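Local coordinates for hypothetical protein ST1444 (Sulfolobus tokodaii, PDB 2EO0), which resolves Holliday junctions as a structure-specific endonuclease, probably magnesium-dependent, that places paired nicks in opposing strands of four-way DNA during recombination, at residues Ala48-Val53 / Tyr134-Ile139; Glu58-Lys63 / Leu89-Lys94; Leu99-Phe104 / Met126-Leu131. One frame throughout, in Å; residues are numbered along the deposited sequence.

Contact 1. Residues Ala48-Val53 / Tyr134-Ile139; sequences ALKSGV and YVESKI
Ile139, Val53 and Lys50 form the middle of this contact, where the beta hairpin of Ala48-Val53 meets one side of the helix segment Tyr134-Ile139. A type I' turn from Lys50 to Val53 reverses the chain, and the three side-chain-bearing residues of that turn all start out toward the helix. Val53 points its CG2 branch at the helix backbone and at Ile139, crossing the isoleucine at a slant with CG2 4.0 Å from Ile139 CG1. Its other branch, CG1, lies more loosely at 4.4 Å from Val135 CG1. CG1 of Ile139 stands anti to its own carbonyl carbon (chi1 -71°), which swings CD1 back to the hairpin, where it rests 3.8 Å from Ser51 OG and 3.9 Å from Ser51 CB. The same methyl lies 4.0 Å from Lys50 CG, the lysine chain passing it at about a right angle. That chain, fully extended, carries NZ past the isoleucine to the carboxylate of Glu136. Glu136 leaves the helix in the other direction and folds back at chi2 (-52°), presenting OE2 to Lys50 NZ at 2.8 Å, nearly in line with the C-O bond. NZ also donates to Lys25 O, while Arg84 of the second subunit brings a like charge close to it. The chemistry is thus of two kinds: a small apolar patch of Val53, Val135 and Ile139, bordered by an ion pair whose carboxylate would probably temper the positive charge gathered at the subunit boundary.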
# COMPACT_ATOMS: atom_id res chain seq x y z
N ALA A 48 2.94 -3.57 -2.65
CA ALA A 48 3.73 -4.30 -1.66
C ALA A 48 4.41 -3.36 -0.64
O ALA A 48 5.13 -2.44 -1.03
CB ALA A 48 4.78 -5.16 -2.39
N LEU A 49 4.18 -3.62 0.65
CA LEU A 49 4.75 -2.80 1.71
C LEU A 49 5.66 -3.61 2.63
O LEU A 49 5.41 -4.78 2.92
CB LEU A 49 3.62 -2.19 2.57
CG LEU A 49 2.34 -1.84 1.83
CD1 LEU A 49 1.16 -1.82 2.82
CD2 LEU A 49 2.51 -0.52 1.10
N LYS A 50 6.72 -2.96 3.07
CA LYS A 50 7.64 -3.61 3.96
C LYS A 50 8.49 -2.58 4.66
O LYS A 50 9.19 -1.79 4.01
CB LYS A 50 8.54 -4.62 3.23
CG LYS A 50 9.47 -5.37 4.20
CD LYS A 50 10.30 -6.47 3.53
CE LYS A 50 11.19 -7.17 4.59
NZ LYS A 50 11.96 -8.33 4.04
N SER A 51 8.43 -2.58 5.99
CA SER A 51 9.24 -1.67 6.78
C SER A 51 9.13 -0.20 6.39
O SER A 51 10.10 0.52 6.41
CB SER A 51 10.70 -2.13 6.71
OG SER A 51 10.80 -3.55 6.86
N GLY A 52 7.93 0.28 6.07
CA GLY A 52 7.82 1.67 5.69
C GLY A 52 8.11 1.99 4.23
O GLY A 52 7.92 3.14 3.81
N VAL A 53 8.58 1.02 3.43
CA VAL A 53 8.83 1.29 2.01
C VAL A 53 7.65 0.78 1.18
O VAL A 53 7.11 -0.31 1.42
CB VAL A 53 10.17 0.66 1.52
CG1 VAL A 53 10.29 0.79 -0.01
CG2 VAL A 53 11.35 1.39 2.16
N TYR A 134 17.04 -4.77 -4.07
CA TYR A 134 16.92 -3.33 -4.24
C TYR A 134 16.01 -2.75 -3.17
O TYR A 134 16.31 -1.73 -2.56
CB TYR A 134 16.32 -3.01 -5.60
CG TYR A 134 15.99 -1.55 -5.71
CD1 TYR A 134 17.00 -0.62 -5.95
CD2 TYR A 134 14.69 -1.09 -5.53
CE1 TYR A 134 16.72 0.72 -6.03
CE2 TYR A 134 14.39 0.25 -5.60
CZ TYR A 134 15.42 1.16 -5.86
OH TYR A 134 15.14 2.50 -6.02
N VAL A 135 14.86 -3.39 -2.97
CA VAL A 135 13.94 -2.92 -1.96
C VAL A 135 14.61 -2.93 -0.59
O VAL A 135 14.46 -1.99 0.18
CB VAL A 135 12.66 -3.79 -1.90
CG1 VAL A 135 11.75 -3.28 -0.79
CG2 VAL A 135 11.92 -3.74 -3.24
N GLU A 136 15.36 -3.99 -0.29
CA GLU A 136 16.06 -4.09 0.99
C GLU A 136 17.04 -2.95 1.23
O GLU A 136 17.15 -2.46 2.36
CB GLU A 136 16.83 -5.40 1.10
CG GLU A 136 15.97 -6.62 1.39
CD GLU A 136 15.07 -6.40 2.59
OE1 GLU A 136 15.47 -5.63 3.50
OE2 GLU A 136 13.97 -7.00 2.63
N SER A 137 17.74 -2.52 0.18
CA SER A 137 18.71 -1.45 0.32
C SER A 137 18.02 -0.12 0.57
O SER A 137 18.62 0.80 1.11
CB SER A 137 19.61 -1.35 -0.93
OG SER A 137 18.97 -0.70 -2.01
N LYS A 138 16.75 -0.02 0.18
CA LYS A 138 15.98 1.20 0.39
C LYS A 138 15.48 1.24 1.82
O LYS A 138 15.27 2.31 2.39
CB LYS A 138 14.81 1.30 -0.60
CG LYS A 138 15.27 1.79 -1.98
CD LYS A 138 14.12 2.35 -2.80
CE LYS A 138 13.42 3.53 -2.09
NZ LYS A 138 12.23 4.04 -2.84
N ILE A 139 15.29 0.06 2.39
CA ILE A 139 14.88 -0.05 3.78
C ILE A 139 16.06 0.40 4.60
O ILE A 139 15.93 1.22 5.49
CB ILE A 139 14.55 -1.49 4.15
CG1 ILE A 139 13.24 -1.90 3.47
CG2 ILE A 139 14.52 -1.63 5.68
CD1 ILE A 139 12.84 -3.33 3.68

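Contact 2. Residues Glu58-Lys63 / Leu89-Lys94; sequences EVKSRK and LFLGVK
Lys94, Glu58 and Lys60 lose the most surface as strands Glu58-Ser61 and Leu89-Lys94 pair in parallel, their axes 4.7 Å apart and turned by 24°. Much of what Lys94 buries is main chain and the start of its side chain: its N donates to Lys60 O at 2.9 Å, and CB sits 4.0 Å from that same oxygen. Lys94 O accepts the N of Arg62, a longer bond of 3.3 Å that arrives from above the carbonyl plane, and Lys63 CE lies near this oxygen too. Glu58 is held by its backbone at both ends. Its N gives a nearly straight bond to Phe90 O, 3.0 Å long, and its O takes the N of Gly92 at 2.7 Å. The carboxylate leaves the partner strand: with CG anti to the backbone N (chi1 -176°) and a bend at chi2, it turns to Asp45, with which Glu58 is expected to bind magnesium, and Asp45 OD2 in turn accepts the N of Val59. Lys60 continues the ladder, its N bonding to Gly92 O at 2.9 Å. Further out, its CD only grazes Leu91 CD1 at 4.5 Å, on the face that also carries Glu58 and Val93, and its ammonium makes a long ion pair with Glu58. The pairing therefore fixes the backbone that carries this probable magnesium ligand, in the PDDEXK nuclease core. Helix 13-24 covers the face bearing Val59 and Lys94, bringing Glu15 beside Val59; helix 72-85 packs on Glu58 and Leu89 across the sheet, and strand 98-103 continues it beyond Leu89-Lys94.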
# COMPACT_ATOMS: atom_id res chain seq x y z
N GLU A 58 3.13 -2.90 -11.70
CA GLU A 58 2.15 -3.10 -12.75
C GLU A 58 2.75 -4.29 -13.54
O GLU A 58 3.91 -4.27 -13.94
CB GLU A 58 2.07 -1.82 -13.59
CG GLU A 58 1.02 -1.79 -14.69
CD GLU A 58 -0.38 -2.11 -14.23
OE1 GLU A 58 -0.74 -1.75 -13.08
OE2 GLU A 58 -1.13 -2.72 -15.03
N VAL A 59 1.95 -5.33 -13.71
CA VAL A 59 2.40 -6.51 -14.41
C VAL A 59 1.76 -6.70 -15.77
O VAL A 59 0.55 -6.69 -15.91
CB VAL A 59 2.14 -7.77 -13.57
CG1 VAL A 59 2.70 -9.01 -14.29
CG2 VAL A 59 2.74 -7.59 -12.17
N LYS A 60 2.59 -6.88 -16.79
CA LYS A 60 2.10 -7.10 -18.15
C LYS A 60 2.68 -8.38 -18.70
O LYS A 60 3.79 -8.78 -18.32
CB LYS A 60 2.48 -5.93 -19.08
CG LYS A 60 1.33 -5.00 -19.46
CD LYS A 60 1.15 -3.89 -18.45
CE LYS A 60 0.12 -2.87 -18.91
NZ LYS A 60 -1.24 -3.46 -18.94
N SER A 61 1.93 -9.03 -19.57
CA SER A 61 2.36 -10.26 -20.21
C SER A 61 2.56 -10.01 -21.70
O SER A 61 1.61 -9.68 -22.41
CB SER A 61 1.33 -11.37 -20.02
OG SER A 61 1.59 -12.48 -20.88
N ARG A 62 3.79 -10.13 -22.18
CA ARG A 62 4.10 -9.92 -23.60
C ARG A 62 4.87 -11.12 -24.15
O ARG A 62 5.85 -11.57 -23.56
CB ARG A 62 4.94 -8.66 -23.77
CG ARG A 62 4.28 -7.39 -23.26
CD ARG A 62 3.00 -7.08 -24.00
NE ARG A 62 2.63 -5.69 -23.81
CZ ARG A 62 1.52 -5.28 -23.20
NH1 ARG A 62 0.65 -6.15 -22.72
NH2 ARG A 62 1.29 -3.98 -23.10
N LYS A 63 4.43 -11.64 -25.28
CA LYS A 63 5.09 -12.82 -25.84
C LYS A 63 5.71 -12.69 -27.23
O LYS A 63 5.56 -13.60 -28.05
CB LYS A 63 4.12 -14.00 -25.82
CG LYS A 63 3.48 -14.23 -24.46
CD LYS A 63 4.51 -14.13 -23.33
CE LYS A 63 3.87 -14.44 -22.00
NZ LYS A 63 3.20 -15.77 -22.09
N LEU A 89 7.34 3.01 -8.16
CA LEU A 89 6.59 2.26 -9.14
C LEU A 89 7.47 1.50 -10.14
O LEU A 89 8.39 2.08 -10.71
CB LEU A 89 5.67 3.22 -9.88
CG LEU A 89 4.85 2.53 -10.94
CD1 LEU A 89 3.91 1.59 -10.24
CD2 LEU A 89 4.12 3.55 -11.80
N PHE A 90 7.16 0.22 -10.35
CA PHE A 90 7.90 -0.63 -11.27
C PHE A 90 7.01 -1.30 -12.33
O PHE A 90 5.82 -1.55 -12.10
CB PHE A 90 8.61 -1.78 -10.53
CG PHE A 90 9.69 -1.32 -9.57
CD1 PHE A 90 9.36 -0.76 -8.34
CD2 PHE A 90 11.03 -1.46 -9.90
CE1 PHE A 90 10.34 -0.34 -7.47
CE2 PHE A 90 12.03 -1.04 -9.02
CZ PHE A 90 11.68 -0.48 -7.80
N LEU A 91 7.61 -1.60 -13.47
CA LEU A 91 6.90 -2.32 -14.53
C LEU A 91 7.45 -3.75 -14.53
O LEU A 91 8.64 -3.98 -14.75
CB LEU A 91 7.16 -1.68 -15.90
CG LEU A 91 6.70 -2.48 -17.13
CD1 LEU A 91 5.21 -2.51 -17.19
CD2 LEU A 91 7.27 -1.84 -18.43
N GLY A 92 6.58 -4.72 -14.25
CA GLY A 92 7.03 -6.09 -14.27
C GLY A 92 6.54 -6.77 -15.54
O GLY A 92 5.34 -6.78 -15.79
N VAL A 93 7.45 -7.31 -16.34
CA VAL A 93 7.04 -7.97 -17.59
C VAL A 93 7.30 -9.47 -17.63
O VAL A 93 8.39 -9.93 -17.31
CB VAL A 93 7.73 -7.37 -18.83
CG1 VAL A 93 7.03 -7.87 -20.10
CG2 VAL A 93 7.74 -5.83 -18.74
N LYS A 94 6.30 -10.23 -18.03
CA LYS A 94 6.48 -11.66 -18.13
C LYS A 94 6.65 -12.07 -19.59
O LYS A 94 5.68 -12.12 -20.36
CB LYS A 94 5.29 -12.42 -17.50
CG LYS A 94 5.46 -13.95 -17.55
CD LYS A 94 6.76 -14.40 -16.86
CE LYS A 94 6.93 -15.92 -16.90
NZ LYS A 94 7.34 -16.45 -18.24

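Contact 3. Residues Leu99-Phe104 / Met126-Leu131; sequences LRFIKF and MELEDL
Phe101 reaches from the strand into the turn that starts helix 128-143 and meets Met126, Leu128 and Leu131 there. Its CB lies 4.1 Å from Met126 CG, and CG stands anti to the carbonyl carbon (chi1 -58°), directing the ring along the helix start. One side of the ring runs past the Met126 carbonyl: CD2 is 3.5 Å from Met126 O, which sits at the ring edge near its plane. Farther along, CE2 comes 3.7 Å from Leu128 N, and both CE2 and CZ touch Leu128 CD1. CD1, on the other side, meets Leu131 CD2, a methyl placed over the ring face in a CH-pi contact, 4.2 Å from the centroid of the Phe101 ring. An alanine here would take away the ring and is likely to leave the leucine methyls facing a gap, with the helix start less firmly seated on the sheet. The backbones clasp each other in a single antiparallel hydrogen-bonded pair, Phe101 N to Met126 O at 3.0 Å and Met126 N to Phe101 O at 3.1 Å. Just beyond, Glu127 at the N-cap gives its N to Asp130 OD2 at 2.8 Å, and its CG lies over the centre of the Arg100 guanidinium; guanidinium and carboxylate planes stack at 18° to each other, beyond salt-bridge range and with no N-H aimed at the carboxylate. Strand 98-103 flanks strand 88-95 as the last of the main sheet. Phe101 also touches Ile18 of helix 13-24 and Ile57 of strand 53-61, while Leu131 continues across to Phe90 and Ile57.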
# COMPACT_ATOMS: atom_id res chain seq x y z
N LEU A 99 10.77 -13.45 -16.45
CA LEU A 99 10.07 -12.40 -15.73
C LEU A 99 11.05 -11.29 -15.37
O LEU A 99 12.08 -11.54 -14.73
CB LEU A 99 9.45 -12.97 -14.46
CG LEU A 99 8.84 -11.99 -13.44
CD1 LEU A 99 7.54 -11.33 -13.99
CD2 LEU A 99 8.56 -12.80 -12.16
N ARG A 100 10.72 -10.07 -15.75
CA ARG A 100 11.59 -8.94 -15.48
C ARG A 100 10.86 -7.72 -14.91
O ARG A 100 9.65 -7.57 -15.08
CB ARG A 100 12.30 -8.52 -16.75
CG ARG A 100 13.08 -9.63 -17.37
CD ARG A 100 14.34 -9.87 -16.62
NE ARG A 100 14.80 -11.21 -16.93
CZ ARG A 100 16.07 -11.60 -16.89
NH1 ARG A 100 17.01 -10.72 -16.53
NH2 ARG A 100 16.38 -12.84 -17.24
N PHE A 101 11.63 -6.86 -14.26
CA PHE A 101 11.14 -5.64 -13.64
C PHE A 101 12.08 -4.49 -13.90
O PHE A 101 13.27 -4.62 -13.70
CB PHE A 101 11.08 -5.83 -12.11
CG PHE A 101 10.24 -6.97 -11.68
CD1 PHE A 101 8.89 -6.80 -11.46
CD2 PHE A 101 10.80 -8.25 -11.53
CE1 PHE A 101 8.08 -7.90 -11.10
CE2 PHE A 101 10.02 -9.34 -11.18
CZ PHE A 101 8.66 -9.17 -10.96
N ILE A 102 11.54 -3.36 -14.31
CA ILE A 102 12.36 -2.16 -14.50
C ILE A 102 11.62 -1.03 -13.80
O ILE A 102 10.43 -1.16 -13.49
CB ILE A 102 12.50 -1.79 -15.98
CG1 ILE A 102 11.12 -1.79 -16.63
CG2 ILE A 102 13.46 -2.76 -16.68
CD1 ILE A 102 11.11 -1.17 -18.00
N LYS A 103 12.32 0.07 -13.53
CA LYS A 103 11.68 1.24 -12.91
C LYS A 103 10.71 1.78 -13.96
O LYS A 103 11.06 1.90 -15.13
CB LYS A 103 12.69 2.34 -12.59
CG LYS A 103 13.46 2.16 -11.30
CD LYS A 103 14.52 3.25 -11.19
CE LYS A 103 14.98 3.49 -9.73
NZ LYS A 103 15.47 2.27 -9.03
N PHE A 104 9.50 2.09 -13.53
CA PHE A 104 8.51 2.62 -14.46
C PHE A 104 9.04 3.86 -15.20
O PHE A 104 8.57 4.20 -16.29
CB PHE A 104 7.24 2.95 -13.71
CG PHE A 104 6.02 2.84 -14.54
CD1 PHE A 104 5.41 1.60 -14.72
CD2 PHE A 104 5.49 3.96 -15.16
CE1 PHE A 104 4.27 1.48 -15.50
CE2 PHE A 104 4.34 3.85 -15.95
CZ PHE A 104 3.73 2.60 -16.12
N MET A 126 15.82 -6.35 -13.97
CA MET A 126 16.11 -7.20 -12.82
C MET A 126 15.10 -8.30 -12.61
O MET A 126 13.98 -8.24 -13.10
CB MET A 126 16.24 -6.34 -11.55
CG MET A 126 14.98 -5.75 -11.00
SD MET A 126 15.32 -4.10 -10.27
CE MET A 126 15.75 -4.46 -8.62
N GLU A 127 15.52 -9.34 -11.90
CA GLU A 127 14.62 -10.44 -11.59
C GLU A 127 14.04 -10.15 -10.24
O GLU A 127 14.43 -9.18 -9.59
CB GLU A 127 15.36 -11.76 -11.56
CG GLU A 127 16.01 -12.10 -12.87
CD GLU A 127 16.46 -13.53 -12.91
OE1 GLU A 127 15.57 -14.43 -12.89
OE2 GLU A 127 17.69 -13.76 -12.94
N LEU A 128 13.10 -10.97 -9.82
CA LEU A 128 12.44 -10.77 -8.54
C LEU A 128 13.45 -10.59 -7.42
O LEU A 128 13.40 -9.62 -6.66
CB LEU A 128 11.53 -11.97 -8.26
CG LEU A 128 10.40 -11.81 -7.23
CD1 LEU A 128 9.90 -10.38 -7.15
CD2 LEU A 128 9.30 -12.74 -7.63
N GLU A 129 14.40 -11.52 -7.34
CA GLU A 129 15.42 -11.47 -6.32
C GLU A 129 16.20 -10.17 -6.35
O GLU A 129 16.67 -9.71 -5.32
CB GLU A 129 16.36 -12.65 -6.48
CG GLU A 129 16.67 -13.32 -5.16
CD GLU A 129 15.42 -13.81 -4.45
OE1 GLU A 129 14.77 -14.77 -4.96
OE2 GLU A 129 15.08 -13.23 -3.38
N ASP A 130 16.35 -9.58 -7.53
CA ASP A 130 17.07 -8.31 -7.63
C ASP A 130 16.15 -7.20 -7.16
O ASP A 130 16.58 -6.25 -6.50
CB ASP A 130 17.51 -8.04 -9.07
CG ASP A 130 18.35 -9.17 -9.64
OD1 ASP A 130 19.47 -9.39 -9.15
OD2 ASP A 130 17.89 -9.84 -10.59
N LEU A 131 14.87 -7.32 -7.52
CA LEU A 131 13.92 -6.31 -7.11
C LEU A 131 13.96 -6.27 -5.60
O LEU A 131 14.02 -5.20 -5.00
CB LEU A 131 12.50 -6.64 -7.56
CG LEU A 131 11.47 -5.57 -7.17
CD1 LEU A 131 11.91 -4.20 -7.70
CD2 LEU A 131 10.12 -5.93 -7.72

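How the contacts relate
All three contacts draw on the same five-stranded mixed sheet, and contacts 1 and 3 also share helix 128-143. Along the chain, contact 2 closes before contact 3 opens, and both fall between the two segments of contact 1. Contacts 2 and 3 have centres about 9 Å apart, since strands 88-95 and 98-103 are neighbours; Gly92 packs on Phe101 there. Contact 1 lies about 14 Å from contact 3 and 20 Å from contact 2, toward the second subunit, yet Tyr134 reaches both, its ring packing on Phe90 and its hydroxyl meeting Lys103 in a weak hydrogen bond. The C-terminal helix thus runs from the edge strand to the hairpin, spanning the sheet that carries the probable magnesium site.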